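Local coordinates for single-stranded DNA-binding protein (Enterobacter phage Enc34, PDB 5ODK), which probably binds single-stranded DNA through an OB-fold domain, as a phage protein linked to DNA replication, at residues C30-D36 / I135-G141. Residues are numbered along the deposited sequence; the frame is centred on the assembly and turned at random.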
ATOM      1  N   CYS A  30      -1.051  -7.062   6.533  1.00 13.15           N
ATOM      2  CA  CYS A  30       0.082  -6.190   6.616  1.00 14.35           C
ATOM      3  C   CYS A  30       1.314  -6.843   7.207  1.00 13.02           C
ATOM      4  O   CYS A  30       1.256  -7.840   7.932  1.00 13.73           O
ATOM      5  CB  CYS A  30      -0.210  -4.906   7.344  1.00 16.33           C
ATOM      6  SG  CYS A  30      -0.129  -5.008   9.091  1.00 20.02           S
ATOM      7  N   SER A  31       2.434  -6.215   6.887  0.80 12.57           N
ATOM      8  CA  SER A  31       3.741  -6.667   7.283  0.80 12.95           C
ATOM      9  C   SER A  31       4.612  -5.412   7.523  0.80 12.78           C
ATOM     10  O   SER A  31       4.443  -4.384   6.880  0.80 12.56           O
ATOM     11  CB  SER A  31       4.231  -7.516   6.119  0.80 16.96           C
ATOM     12  OG  SER A  31       5.532  -7.929   6.302  0.80 18.85           O
ATOM     13  N   TYR A  32       5.535  -5.513   8.475  1.00 12.53           N
ATOM     14  CA  TYR A  32       6.499  -4.447   8.739  1.00 13.34           C
ATOM     15  C   TYR A  32       5.852  -3.065   8.883  1.00 13.13           C
ATOM     16  O   TYR A  32       6.321  -2.084   8.318  1.00 13.83           O
ATOM     17  CB  TYR A  32       7.598  -4.419   7.671  1.00 14.45           C
ATOM     18  CG  TYR A  32       8.310  -5.719   7.490  1.00 16.25           C
ATOM     19  CD1 TYR A  32       9.111  -6.229   8.487  1.00 19.17           C
ATOM     20  CD2 TYR A  32       8.203  -6.430   6.300  1.00 17.89           C
ATOM     21  CE1 TYR A  32       9.786  -7.426   8.322  1.00 21.94           C
ATOM     22  CE2 TYR A  32       8.866  -7.626   6.131  1.00 22.78           C
ATOM     23  CZ  TYR A  32       9.648  -8.126   7.151  1.00 23.00           C
ATOM     24  OH  TYR A  32      10.342  -9.311   7.015  1.00 32.15           O
ATOM     25  N   PRO A  33       4.783  -2.956   9.709  1.00 13.37           N
ATOM     26  CA  PRO A  33       4.202  -1.630   9.884  1.00 12.92           C
ATOM     27  C   PRO A  33       5.116  -0.668  10.643  1.00 13.09           C
ATOM     28  O   PRO A  33       5.697  -1.051  11.679  1.00 14.69           O
ATOM     29  CB  PRO A  33       2.946  -1.885  10.704  1.00 14.74           C
ATOM     30  CG  PRO A  33       3.274  -3.136  11.476  1.00 16.02           C
ATOM     31  CD  PRO A  33       4.075  -3.961  10.489  1.00 14.10           C
ATOM     32  N   HIS A  34       5.228   0.539  10.104  1.00 11.95           N
ATOM     33  CA  HIS A  34       5.876   1.689  10.757  1.00 11.90           C
ATOM     34  C   HIS A  34       4.965   2.865  10.599  1.00 11.46           C
ATOM     35  O   HIS A  34       5.146   3.732   9.773  1.00 12.37           O
ATOM     36  CB  HIS A  34       7.257   1.939  10.203  1.00 13.81           C
ATOM     37  CG  HIS A  34       8.218   0.850  10.511  1.00 16.52           C
ATOM     38  ND1 HIS A  34       8.738   0.655  11.776  1.00 20.90           N
ATOM     39  CD2 HIS A  34       8.697  -0.147   9.749  1.00 18.15           C
ATOM     40  CE1 HIS A  34       9.538  -0.396  11.768  1.00 25.39           C
ATOM     41  NE2 HIS A  34       9.540  -0.896  10.542  1.00 24.30           N
ATOM     42  N   LEU A  35       3.927   2.836  11.429  1.00 12.27           N
ATOM     43  CA  LEU A  35       2.846   3.822  11.424  1.00 12.31           C
ATOM     44  C   LEU A  35       2.864   4.724  12.649  1.00 13.15           C
ATOM     45  O   LEU A  35       2.189   5.752  12.679  1.00 14.38           O
ATOM     46  CB  LEU A  35       1.500   3.138  11.346  1.00 12.05           C
ATOM     47  CG  LEU A  35       1.298   2.177  10.184  1.00 12.24           C
ATOM     48  CD1 LEU A  35      -0.077   1.541  10.265  1.00 12.86           C
ATOM     49  CD2 LEU A  35       1.503   2.832   8.825  1.00 13.45           C
ATOM     50  N   ASP A  36       3.607   4.287  13.655  1.00 14.11           N
ATOM     51  CA  ASP A  36       3.645   4.942  14.946  1.00 15.10           C
ATOM     52  C   ASP A  36       4.557   6.137  14.959  1.00 16.54           C
ATOM     53  O   ASP A  36       4.205   7.204  15.527  1.00 20.18           O
ATOM     54  CB  ASP A  36       3.997   3.916  16.043  1.00 16.29           C
ATOM     55  CG  ASP A  36       5.272   3.141  15.828  1.00 16.51           C
ATOM     56  OD1 ASP A  36       5.756   2.988  14.663  1.00 17.47           O
ATOM     57  OD2 ASP A  36       5.793   2.596  16.834  1.00 19.26           O
ATOM     58  N   ILE A 135      -1.101   2.957  18.220  1.00 13.46           N
ATOM     59  CA  ILE A 135      -0.997   2.637  16.781  1.00 12.71           C
ATOM     60  C   ILE A 135      -0.204   1.363  16.580  1.00 12.34           C
ATOM     61  O   ILE A 135      -0.605   0.482  15.812  1.00 12.85           O
ATOM     62  CB  ILE A 135      -0.392   3.840  16.050  1.00 11.87           C
ATOM     63  CG1 ILE A 135      -1.430   4.964  15.948  1.00 13.07           C
ATOM     64  CG2 ILE A 135       0.141   3.473  14.675  1.00 12.40           C
ATOM     65  CD1 ILE A 135      -0.888   6.281  15.492  1.00 15.19           C
ATOM     66  N   ALA A 136       0.921   1.245  17.268  1.00 12.53           N
ATOM     67  CA  ALA A 136       1.756   0.060  17.112  1.00 14.40           C
ATOM     68  C   ALA A 136       1.050  -1.207  17.607  1.00 14.74           C
ATOM     69  O   ALA A 136       1.217  -2.274  17.045  1.00 16.70           O
ATOM     70  CB  ALA A 136       3.110   0.238  17.787  1.00 14.34           C
ATOM     71  N   GLU A 137       0.311  -1.096  18.723  1.00 15.54           N
ATOM     72  CA  GLU A 137      -0.435  -2.234  19.243  1.00 17.93           C
ATOM     73  C   GLU A 137      -1.597  -2.649  18.338  1.00 16.33           C
ATOM     74  O   GLU A 137      -1.889  -3.851  18.192  1.00 20.65           O
ATOM     75  CB  GLU A 137      -1.074  -1.890  20.596  1.00 21.48           C
ATOM     76  CG  GLU A 137      -0.174  -1.883  21.782  1.00 29.03           C
ATOM     77  CD  GLU A 137      -0.925  -1.758  23.095  1.00 34.52           C
ATOM     78  OE1 GLU A 137      -2.125  -1.370  23.127  1.00 42.92           O
ATOM     79  OE2 GLU A 137      -0.279  -2.041  24.106  1.00 35.03           O
ATOM     80  N   GLU A 138      -2.300  -1.652  17.793  1.00 15.60           N
ATOM     81  CA  GLU A 138      -3.525  -1.898  17.017  1.00 16.69           C
ATOM     82  C   GLU A 138      -3.195  -2.612  15.707  1.00 13.51           C
ATOM     83  O   GLU A 138      -3.870  -3.564  15.314  1.00 16.08           O
ATOM     84  CB  GLU A 138      -4.237  -0.569  16.683  1.00 19.72           C
ATOM     85  CG  GLU A 138      -5.530  -0.625  15.841  1.00 22.51           C
ATOM     86  CD  GLU A 138      -6.755  -0.967  16.646  1.00 25.60           C
ATOM     87  OE1 GLU A 138      -6.701  -0.831  17.897  1.00 29.00           O
ATOM     88  OE2 GLU A 138      -7.761  -1.355  16.021  1.00 23.32           O
ATOM     89  N   ILE A 139      -2.207  -2.093  15.000  1.00 13.61           N
ATOM     90  CA  ILE A 139      -1.879  -2.588  13.643  1.00 13.15           C
ATOM     91  C   ILE A 139      -0.484  -3.225  13.689  1.00 13.15           C
ATOM     92  O   ILE A 139       0.547  -2.581  13.528  1.00 15.97           O
ATOM     93  CB  ILE A 139      -2.072  -1.481  12.584  1.00 13.99           C
ATOM     94  CG1 ILE A 139      -3.554  -1.068  12.567  1.00 18.55           C
ATOM     95  CG2 ILE A 139      -1.623  -1.977  11.212  1.00 15.31           C
ATOM     96  CD1 ILE A 139      -3.856   0.135  11.729  1.00 20.63           C
ATOM     97  N   TYR A 140      -0.475  -4.527  13.910  1.00 13.99           N
ATOM     98  CA  TYR A 140       0.741  -5.303  14.027  1.00 14.23           C
ATOM     99  C   TYR A 140       0.926  -6.107  12.743  1.00 14.50           C
ATOM    100  O   TYR A 140      -0.056  -6.466  12.092  1.00 15.02           O
ATOM    101  CB  TYR A 140       0.676  -6.209  15.278  1.00 15.74           C
ATOM    102  CG  TYR A 140      -0.570  -7.058  15.322  1.00 15.45           C
ATOM    103  CD1 TYR A 140      -1.742  -6.591  15.894  1.00 14.73           C
ATOM    104  CD2 TYR A 140      -0.605  -8.302  14.715  1.00 15.04           C
ATOM    105  CE1 TYR A 140      -2.909  -7.317  15.847  1.00 15.52           C
ATOM    106  CE2 TYR A 140      -1.770  -9.051  14.672  1.00 16.43           C
ATOM    107  CZ  TYR A 140      -2.922  -8.554  15.238  1.00 15.23           C
ATOM    108  OH  TYR A 140      -4.072  -9.268  15.185  1.00 17.35           O
ATOM    109  N   GLY A 141       2.164  -6.489  12.452  1.00 14.96           N
ATOM    110  CA  GLY A 141       2.430  -7.318  11.285  1.00 15.63           C
ATOM    111  C   GLY A 141       1.686  -8.626  11.438  1.00 15.46           C
ATOM    112  O   GLY A 141       1.818  -9.309  12.467  1.00 16.62           O
TER
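Ser31 and Gly141 bring the two segments closest, with their CA atoms 4.3 Å apart. From there residues 30-36 run in the opposite sense to 135-141, passing the helix exit first and reaching the last turn at Leu35 and Asp36, so that Asp36 faces Ile135. Residues 30-34 are the end of strand 28-34, which turns a corner at Tyr32. Segment 135-141 leaves helix 132-138, whose last turn holds the bond from Ile139 N to Ile135 O. Gly141 CA makes a CH...O contact of 3.6 Å with Cys30 O, bent to 130° at the hydrogen. Backbone hydrogen bonds from Cys30 to Gly142 and Cys143 come next.

The apolar centre is built on two isoleucine CG2 methyls. Both are anti to their own backbone N and turned to segment 30-36. Ile135 CG2 presses on Leu35 CB at 3.6 Å and also touches the start of Asp36. Ile139 CG2 lies 4.0 Å from Leu35 CD1, and the two side chains cross at about a right angle. The same methyl meets Cys30 SG. That sulfur sits between its backbone N and carbonyl carbon (chi1 82°), which brings it 3.3 Å from Tyr140 O. Pro33 lays CG and CD along the backbone of 139-141, with CG 3.5 Å from Ile139 O. At the helix, Asp36 OD2 rests against Ala136 CB at 3.7 Å.

Leu166 touches Leu35, Val169 touches Ile139, and Val121 of strand 120-122 touches both isoleucines. Tyr140 turns away, and its OH is hydrogen-bonded to Asp174. The contact thus packs helix 132-138 and its exit, just before strand 144-156, against the end of strand 28-34, an antiparallel neighbour of 144-156 in the curled beta-sheet of the OB fold.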